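Long-range contact in nucleoporin nup120 (Schizosaccharomyces pombe, PDB 4GQ2), which serves as a structural component of the nuclear pore complex in the nuclear transport machinery: residues S240-V251 and Y287-I298. Numbering follows the deposited sequence.
Sequences SMIFLSTYNVLV and YLTSDHTTNSFI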
ATOM      1  N   SER A 240      39.229 -19.715  13.256  1.00 49.08           N
ATOM      2  CA  SER A 240      38.773 -19.065  12.028  1.00 56.35           C
ATOM      3  C   SER A 240      39.491 -19.690  10.831  1.00 62.28           C
ATOM      4  O   SER A 240      40.717 -19.803  10.831  1.00 61.40           O
ATOM      5  CB  SER A 240      39.058 -17.558  12.082  1.00 67.23           C
ATOM      6  OG  SER A 240      38.146 -16.824  11.286  1.00 78.05           O
ATOM      7  N   MET A 241      38.731 -20.106   9.820  1.00 59.19           N
ATOM      8  CA  MET A 241      39.327 -20.652   8.595  1.00 60.06           C
ATOM      9  C   MET A 241      38.547 -20.310   7.326  1.00 56.01           C
ATOM     10  O   MET A 241      37.313 -20.263   7.339  1.00 58.31           O
ATOM     11  CB  MET A 241      39.554 -22.169   8.697  1.00 62.25           C
ATOM     12  CG  MET A 241      38.321 -23.004   9.010  1.00 58.56           C
ATOM     13  SD  MET A 241      38.620 -24.760   8.711  1.00 58.38           S
ATOM     14  CE  MET A 241      37.081 -25.482   9.268  1.00 51.22           C
ATOM     15  N   ILE A 242      39.286 -20.071   6.243  1.00 48.42           N
ATOM     16  CA  ILE A 242      38.704 -19.751   4.937  1.00 55.45           C
ATOM     17  C   ILE A 242      39.385 -20.505   3.793  1.00 61.55           C
ATOM     18  O   ILE A 242      40.597 -20.720   3.801  1.00 64.83           O
ATOM     19  CB  ILE A 242      38.715 -18.231   4.631  1.00 52.56           C
ATOM     20  CG1 ILE A 242      40.098 -17.624   4.899  1.00 57.21           C
ATOM     21  CG2 ILE A 242      37.637 -17.509   5.431  1.00 51.98           C
ATOM     22  CD1 ILE A 242      40.333 -16.289   4.221  1.00 54.51           C
ATOM     23  N   PHE A 243      38.580 -20.903   2.816  1.00 62.54           N
ATOM     24  CA  PHE A 243      39.048 -21.613   1.640  1.00 55.74           C
ATOM     25  C   PHE A 243      39.259 -20.636   0.487  1.00 58.50           C
ATOM     26  O   PHE A 243      38.422 -19.770   0.246  1.00 60.61           O
ATOM     27  CB  PHE A 243      38.028 -22.691   1.255  1.00 57.14           C
ATOM     28  CG  PHE A 243      38.220 -23.259  -0.126  1.00 59.68           C
ATOM     29  CD1 PHE A 243      39.357 -24.002  -0.444  1.00 49.23           C
ATOM     30  CD2 PHE A 243      37.251 -23.065  -1.109  1.00 60.64           C
ATOM     31  CE1 PHE A 243      39.521 -24.539  -1.715  1.00 59.69           C
ATOM     32  CE2 PHE A 243      37.413 -23.594  -2.383  1.00 59.78           C
ATOM     33  CZ  PHE A 243      38.548 -24.334  -2.687  1.00 55.95           C
ATOM     34  N   LEU A 244      40.383 -20.782  -0.213  1.00 60.68           N
ATOM     35  CA  LEU A 244      40.718 -19.923  -1.348  1.00 62.67           C
ATOM     36  C   LEU A 244      40.897 -20.746  -2.620  1.00 77.94           C
ATOM     37  O   LEU A 244      41.078 -21.958  -2.559  1.00 78.47           O
ATOM     38  CB  LEU A 244      41.997 -19.128  -1.072  1.00 57.46           C
ATOM     39  CG  LEU A 244      42.209 -18.438   0.279  1.00 67.43           C
ATOM     40  CD1 LEU A 244      43.593 -17.812   0.321  1.00 67.18           C
ATOM     41  CD2 LEU A 244      41.146 -17.388   0.566  1.00 71.35           C
ATOM     42  N   SER A 245      40.827 -20.074  -3.767  1.00 90.26           N
ATOM     43  CA  SER A 245      41.112 -20.674  -5.079  1.00 87.97           C
ATOM     44  C   SER A 245      41.431 -19.561  -6.101  1.00 87.95           C
ATOM     45  O   SER A 245      41.050 -18.415  -5.885  1.00105.67           O
ATOM     46  CB  SER A 245      39.971 -21.598  -5.541  1.00 77.86           C
ATOM     47  OG  SER A 245      38.765 -21.350  -4.836  1.00 76.26           O
ATOM     48  N   THR A 246      42.122 -19.865  -7.203  1.00 84.08           N
ATOM     49  CA  THR A 246      42.498 -21.223  -7.601  1.00106.53           C
ATOM     50  C   THR A 246      43.838 -21.660  -6.993  1.00 97.24           C
ATOM     51  O   THR A 246      44.653 -22.321  -7.647  1.00 90.81           O
ATOM     52  CB  THR A 246      42.496 -21.398  -9.144  1.00121.99           C
ATOM     53  OG1 THR A 246      41.584 -20.467  -9.743  1.00127.68           O
ATOM     54  CG2 THR A 246      42.089 -22.824  -9.538  1.00 97.34           C
ATOM     55  N   TYR A 247      44.057 -21.263  -5.741  1.00 79.77           N
ATOM     56  CA  TYR A 247      45.039 -21.917  -4.893  1.00 76.14           C
ATOM     57  C   TYR A 247      44.266 -22.962  -4.113  1.00 76.91           C
ATOM     58  O   TYR A 247      43.357 -22.615  -3.361  1.00 93.80           O
ATOM     59  CB  TYR A 247      45.686 -20.937  -3.912  1.00 74.91           C
ATOM     60  CG  TYR A 247      46.023 -19.572  -4.465  1.00 71.81           C
ATOM     61  CD1 TYR A 247      46.640 -19.424  -5.708  1.00 77.30           C
ATOM     62  CD2 TYR A 247      45.753 -18.428  -3.726  1.00 69.94           C
ATOM     63  CE1 TYR A 247      46.955 -18.171  -6.206  1.00 77.26           C
ATOM     64  CE2 TYR A 247      46.072 -17.172  -4.211  1.00 75.16           C
ATOM     65  CZ  TYR A 247      46.668 -17.047  -5.452  1.00 78.10           C
ATOM     66  OH  TYR A 247      46.982 -15.798  -5.933  1.00 77.61           O
ATOM     67  N   ASN A 248      44.602 -24.235  -4.288  1.00 70.45           N
ATOM     68  CA  ASN A 248      43.976 -25.288  -3.494  1.00 78.97           C
ATOM     69  C   ASN A 248      44.447 -25.160  -2.036  1.00 73.69           C
ATOM     70  O   ASN A 248      45.191 -25.997  -1.522  1.00 88.12           O
ATOM     71  CB  ASN A 248      44.286 -26.670  -4.085  1.00 84.59           C
ATOM     72  CG  ASN A 248      43.242 -27.714  -3.722  1.00 95.94           C
ATOM     73  OD1 ASN A 248      42.159 -27.393  -3.227  1.00 96.31           O
ATOM     74  ND2 ASN A 248      43.566 -28.979  -3.975  1.00103.52           N
ATOM     75  N   VAL A 249      43.989 -24.094  -1.385  1.00 63.33           N
ATOM     76  CA  VAL A 249      44.583 -23.605  -0.143  1.00 71.16           C
ATOM     77  C   VAL A 249      43.546 -23.270   0.929  1.00 71.34           C
ATOM     78  O   VAL A 249      42.477 -22.729   0.635  1.00 78.06           O
ATOM     79  CB  VAL A 249      45.468 -22.366  -0.433  1.00 72.62           C
ATOM     80  CG1 VAL A 249      45.533 -21.418   0.757  1.00 69.95           C
ATOM     81  CG2 VAL A 249      46.858 -22.801  -0.875  1.00 76.95           C
ATOM     82  N   LEU A 250      43.884 -23.603   2.171  1.00 69.93           N
ATOM     83  CA  LEU A 250      43.085 -23.257   3.336  1.00 57.43           C
ATOM     84  C   LEU A 250      43.891 -22.285   4.190  1.00 58.28           C
ATOM     85  O   LEU A 250      45.072 -22.516   4.444  1.00 67.77           O
ATOM     86  CB  LEU A 250      42.762 -24.522   4.133  1.00 57.49           C
ATOM     87  CG  LEU A 250      41.452 -24.607   4.919  1.00 63.77           C
ATOM     88  CD1 LEU A 250      40.261 -24.721   3.976  1.00 55.09           C
ATOM     89  CD2 LEU A 250      41.486 -25.790   5.873  1.00 52.18           C
ATOM     90  N   VAL A 251      43.269 -21.181   4.598  1.00 60.06           N
ATOM     91  CA  VAL A 251      43.907 -20.233   5.516  1.00 50.30           C
ATOM     92  C   VAL A 251      43.224 -20.318   6.871  1.00 59.71           C
ATOM     93  O   VAL A 251      42.007 -20.148   6.976  1.00 61.38           O
ATOM     94  CB  VAL A 251      43.889 -18.780   4.991  1.00 51.23           C
ATOM     95  CG1 VAL A 251      44.480 -17.827   6.023  1.00 48.04           C
ATOM     96  CG2 VAL A 251      44.663 -18.675   3.686  1.00 58.16           C
ATOM     97  N   TYR A 287      37.471 -13.961  12.236  1.00 69.75           N
ATOM     98  CA  TYR A 287      38.736 -13.242  12.340  1.00 54.95           C
ATOM     99  C   TYR A 287      39.343 -13.043  10.961  1.00 52.34           C
ATOM    100  O   TYR A 287      40.167 -12.154  10.762  1.00 52.58           O
ATOM    101  CB  TYR A 287      39.727 -14.039  13.181  1.00 58.12           C
ATOM    102  CG  TYR A 287      39.615 -13.857  14.674  1.00 58.81           C
ATOM    103  CD1 TYR A 287      38.759 -14.652  15.428  1.00 56.60           C
ATOM    104  CD2 TYR A 287      40.399 -12.912  15.339  1.00 69.27           C
ATOM    105  CE1 TYR A 287      38.671 -14.499  16.801  1.00 60.53           C
ATOM    106  CE2 TYR A 287      40.315 -12.748  16.714  1.00 63.87           C
ATOM    107  CZ  TYR A 287      39.449 -13.544  17.438  1.00 65.84           C
ATOM    108  OH  TYR A 287      39.355 -13.383  18.799  1.00 84.89           O
ATOM    109  N   LEU A 288      38.937 -13.886  10.016  1.00 51.00           N
ATOM    110  CA  LEU A 288      39.509 -13.882   8.683  1.00 50.39           C
ATOM    111  C   LEU A 288      38.457 -13.703   7.601  1.00 55.56           C
ATOM    112  O   LEU A 288      37.345 -14.225   7.713  1.00 57.47           O
ATOM    113  CB  LEU A 288      40.264 -15.190   8.426  1.00 47.11           C
ATOM    114  CG  LEU A 288      41.536 -15.508   9.218  1.00 52.42           C
ATOM    115  CD1 LEU A 288      42.105 -16.845   8.761  1.00 47.23           C
ATOM    116  CD2 LEU A 288      42.580 -14.408   9.075  1.00 57.51           C
ATOM    117  N   THR A 289      38.821 -12.963   6.558  1.00 48.02           N
ATOM    118  CA  THR A 289      38.065 -12.960   5.303  1.00 54.59           C
ATOM    119  C   THR A 289      38.982 -12.692   4.106  1.00 53.99           C
ATOM    120  O   THR A 289      40.041 -12.082   4.257  1.00 64.49           O
ATOM    121  CB  THR A 289      36.892 -11.953   5.319  1.00 52.23           C
ATOM    122  OG1 THR A 289      35.927 -12.330   4.325  1.00 49.10           O
ATOM    123  CG2 THR A 289      37.379 -10.529   5.049  1.00 44.74           C
ATOM    124  N   SER A 290      38.575 -13.155   2.928  1.00 60.91           N
ATOM    125  CA  SER A 290      39.338 -12.911   1.707  1.00 59.33           C
ATOM    126  C   SER A 290      38.513 -12.121   0.702  1.00 60.29           C
ATOM    127  O   SER A 290      37.282 -12.132   0.765  1.00 55.63           O
ATOM    128  CB  SER A 290      39.816 -14.225   1.090  1.00 58.48           C
ATOM    129  OG  SER A 290      38.791 -14.863   0.350  1.00 63.96           O
ATOM    130  N   ASP A 291      39.190 -11.432  -0.216  1.00 59.20           N
ATOM    131  CA  ASP A 291      38.494 -10.648  -1.227  1.00 69.23           C
ATOM    132  C   ASP A 291      37.912 -11.553  -2.305  1.00 75.16           C
ATOM    133  O   ASP A 291      38.490 -12.589  -2.639  1.00 74.18           O
ATOM    134  CB  ASP A 291      39.387  -9.549  -1.816  1.00 73.17           C
ATOM    135  CG  ASP A 291      40.570 -10.098  -2.579  1.00 91.82           C
ATOM    136  OD1 ASP A 291      41.344 -10.882  -1.995  1.00 96.81           O
ATOM    137  OD2 ASP A 291      40.728  -9.735  -3.765  1.00104.86           O
ATOM    138  N   HIS A 292      36.760 -11.149  -2.831  1.00 86.22           N
ATOM    139  CA  HIS A 292      35.945 -11.998  -3.702  1.00 99.22           C
ATOM    140  C   HIS A 292      36.405 -12.019  -5.133  1.00 91.45           C
ATOM    141  O   HIS A 292      36.077 -12.941  -5.885  1.00 85.37           O
ATOM    142  CB  HIS A 292      34.478 -11.575  -3.628  1.00103.30           C
ATOM    143  CG  HIS A 292      33.893 -11.639  -2.236  1.00 98.55           C
ATOM    144  ND1 HIS A 292      33.114 -12.656  -1.825  1.00 99.71           N
ATOM    145  CD2 HIS A 292      34.007 -10.766  -1.154  1.00 93.12           C
ATOM    146  CE1 HIS A 292      32.744 -12.447  -0.546  1.00102.08           C
ATOM    147  NE2 HIS A 292      33.292 -11.290  -0.137  1.00 92.80           N
ATOM    148  N   THR A 293      37.169 -11.004  -5.524  1.00 81.42           N
ATOM    149  CA  THR A 293      37.635 -10.885  -6.904  1.00 94.90           C
ATOM    150  C   THR A 293      38.816 -11.825  -7.183  1.00 91.09           C
ATOM    151  O   THR A 293      38.672 -12.801  -7.918  1.00 82.03           O
ATOM    152  CB  THR A 293      37.929  -9.412  -7.290  1.00 90.05           C
ATOM    153  OG1 THR A 293      38.916  -9.363  -8.328  1.00103.25           O
ATOM    154  CG2 THR A 293      38.417  -8.625  -6.092  1.00 75.23           C
ATOM    155  N   THR A 294      39.970 -11.535  -6.592  1.00 98.16           N
ATOM    156  CA  THR A 294      41.126 -12.417  -6.696  1.00109.86           C
ATOM    157  C   THR A 294      41.427 -12.972  -5.316  1.00104.82           C
ATOM    158  O   THR A 294      41.940 -12.252  -4.460  1.00105.63           O
ATOM    159  CB  THR A 294      42.376 -11.682  -7.231  1.00127.95           C
ATOM    160  OG1 THR A 294      42.637 -10.521  -6.429  1.00117.99           O
ATOM    161  CG2 THR A 294      42.191 -11.270  -8.692  1.00122.23           C
ATOM    162  N   ASN A 295      41.089 -14.241  -5.095  1.00 99.93           N
ATOM    163  CA  ASN A 295      41.380 -14.904  -3.826  1.00 96.34           C
ATOM    164  C   ASN A 295      42.884 -14.886  -3.595  1.00 89.06           C
ATOM    165  O   ASN A 295      43.578 -15.859  -3.882  1.00 96.85           O
ATOM    166  CB  ASN A 295      40.852 -16.344  -3.810  1.00 97.22           C
ATOM    167  CG  ASN A 295      39.340 -16.424  -3.943  1.00102.16           C
ATOM    168  OD1 ASN A 295      38.615 -15.493  -3.585  1.00110.32           O
ATOM    169  ND2 ASN A 295      38.855 -17.550  -4.453  1.00102.25           N
ATOM    170  N   SER A 296      43.371 -13.760  -3.083  1.00 72.94           N
ATOM    171  CA  SER A 296      44.798 -13.473  -3.033  1.00 76.30           C
ATOM    172  C   SER A 296      45.120 -12.539  -1.869  1.00 78.99           C
ATOM    173  O   SER A 296      46.260 -12.485  -1.402  1.00 80.75           O
ATOM    174  CB  SER A 296      45.251 -12.853  -4.363  1.00 78.78           C
ATOM    175  OG  SER A 296      46.659 -12.730  -4.441  1.00 84.38           O
ATOM    176  N   PHE A 297      44.110 -11.804  -1.407  1.00 73.24           N
ATOM    177  CA  PHE A 297      44.261 -10.924  -0.252  1.00 68.83           C
ATOM    178  C   PHE A 297      43.441 -11.428   0.926  1.00 68.34           C
ATOM    179  O   PHE A 297      42.409 -12.073   0.746  1.00 66.24           O
ATOM    180  CB  PHE A 297      43.862  -9.493  -0.591  1.00 68.49           C
ATOM    181  CG  PHE A 297      44.692  -8.874  -1.673  1.00 72.34           C
ATOM    182  CD1 PHE A 297      45.854  -8.182  -1.364  1.00 78.73           C
ATOM    183  CD2 PHE A 297      44.303  -8.973  -3.006  1.00 79.94           C
ATOM    184  CE1 PHE A 297      46.618  -7.602  -2.363  1.00 84.10           C
ATOM    185  CE2 PHE A 297      45.064  -8.396  -4.011  1.00 81.25           C
ATOM    186  CZ  PHE A 297      46.223  -7.710  -3.688  1.00 79.36           C
ATOM    187  N   ILE A 298      43.918 -11.124   2.127  1.00 61.53           N
ATOM    188  CA  ILE A 298      43.328 -11.616   3.357  1.00 57.16           C
ATOM    189  C   ILE A 298      43.253 -10.478   4.356  1.00 61.24           C
ATOM    190  O   ILE A 298      44.252  -9.820   4.626  1.00 57.94           O
ATOM    191  CB  ILE A 298      44.173 -12.763   3.963  1.00 64.97           C
ATOM    192  CG1 ILE A 298      44.017 -14.035   3.131  1.00 66.56           C
ATOM    193  CG2 ILE A 298      43.773 -13.047   5.405  1.00 59.34           C
ATOM    194  CD1 ILE A 298      45.226 -14.939   3.168  1.00 76.68           C
TER
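Val251 CG2 meets Ile298 CD1 tip to tip at 3.8 Å, where two adjacent four-stranded blades of the beta-propeller domain pack face against face. That the blades stack rather than join is seen in strands 240-244 and 288-290: they run nearly parallel, 14° apart, yet their axes come no closer than 6.7 Å and no backbone hydrogen bond links them. Leu288 crosses Val251 at about a right angle, its CD1 lying 3.8 Å from Val251 CG1. Ile242 has CG1 between its backbone N and carbonyl carbon (chi1 49°); with the chain extended beyond it, this puts CD1 3.8 Å from Ser290 CB. At the far end, Ser240 OG takes two N-H groups, Tyr287 N at 3.1 Å, nearly straight at 163°, and more weakly Leu288 N at 3.3 Å. At the turn end, the Tyr247 ring has Ser296 CA at its edge, and its OH makes a weak hydrogen bond of 3.4 Å with Ser296 OG. An alanine in place of Tyr247 would probably leave Ser296 OG without this partner and open a gap beside Leu315. Behind this, tying together the hairpin that presents Ser296, Asp291 OD1 accepts the Phe297 N-H on its syn side, 3.0 Å from Phe297 N.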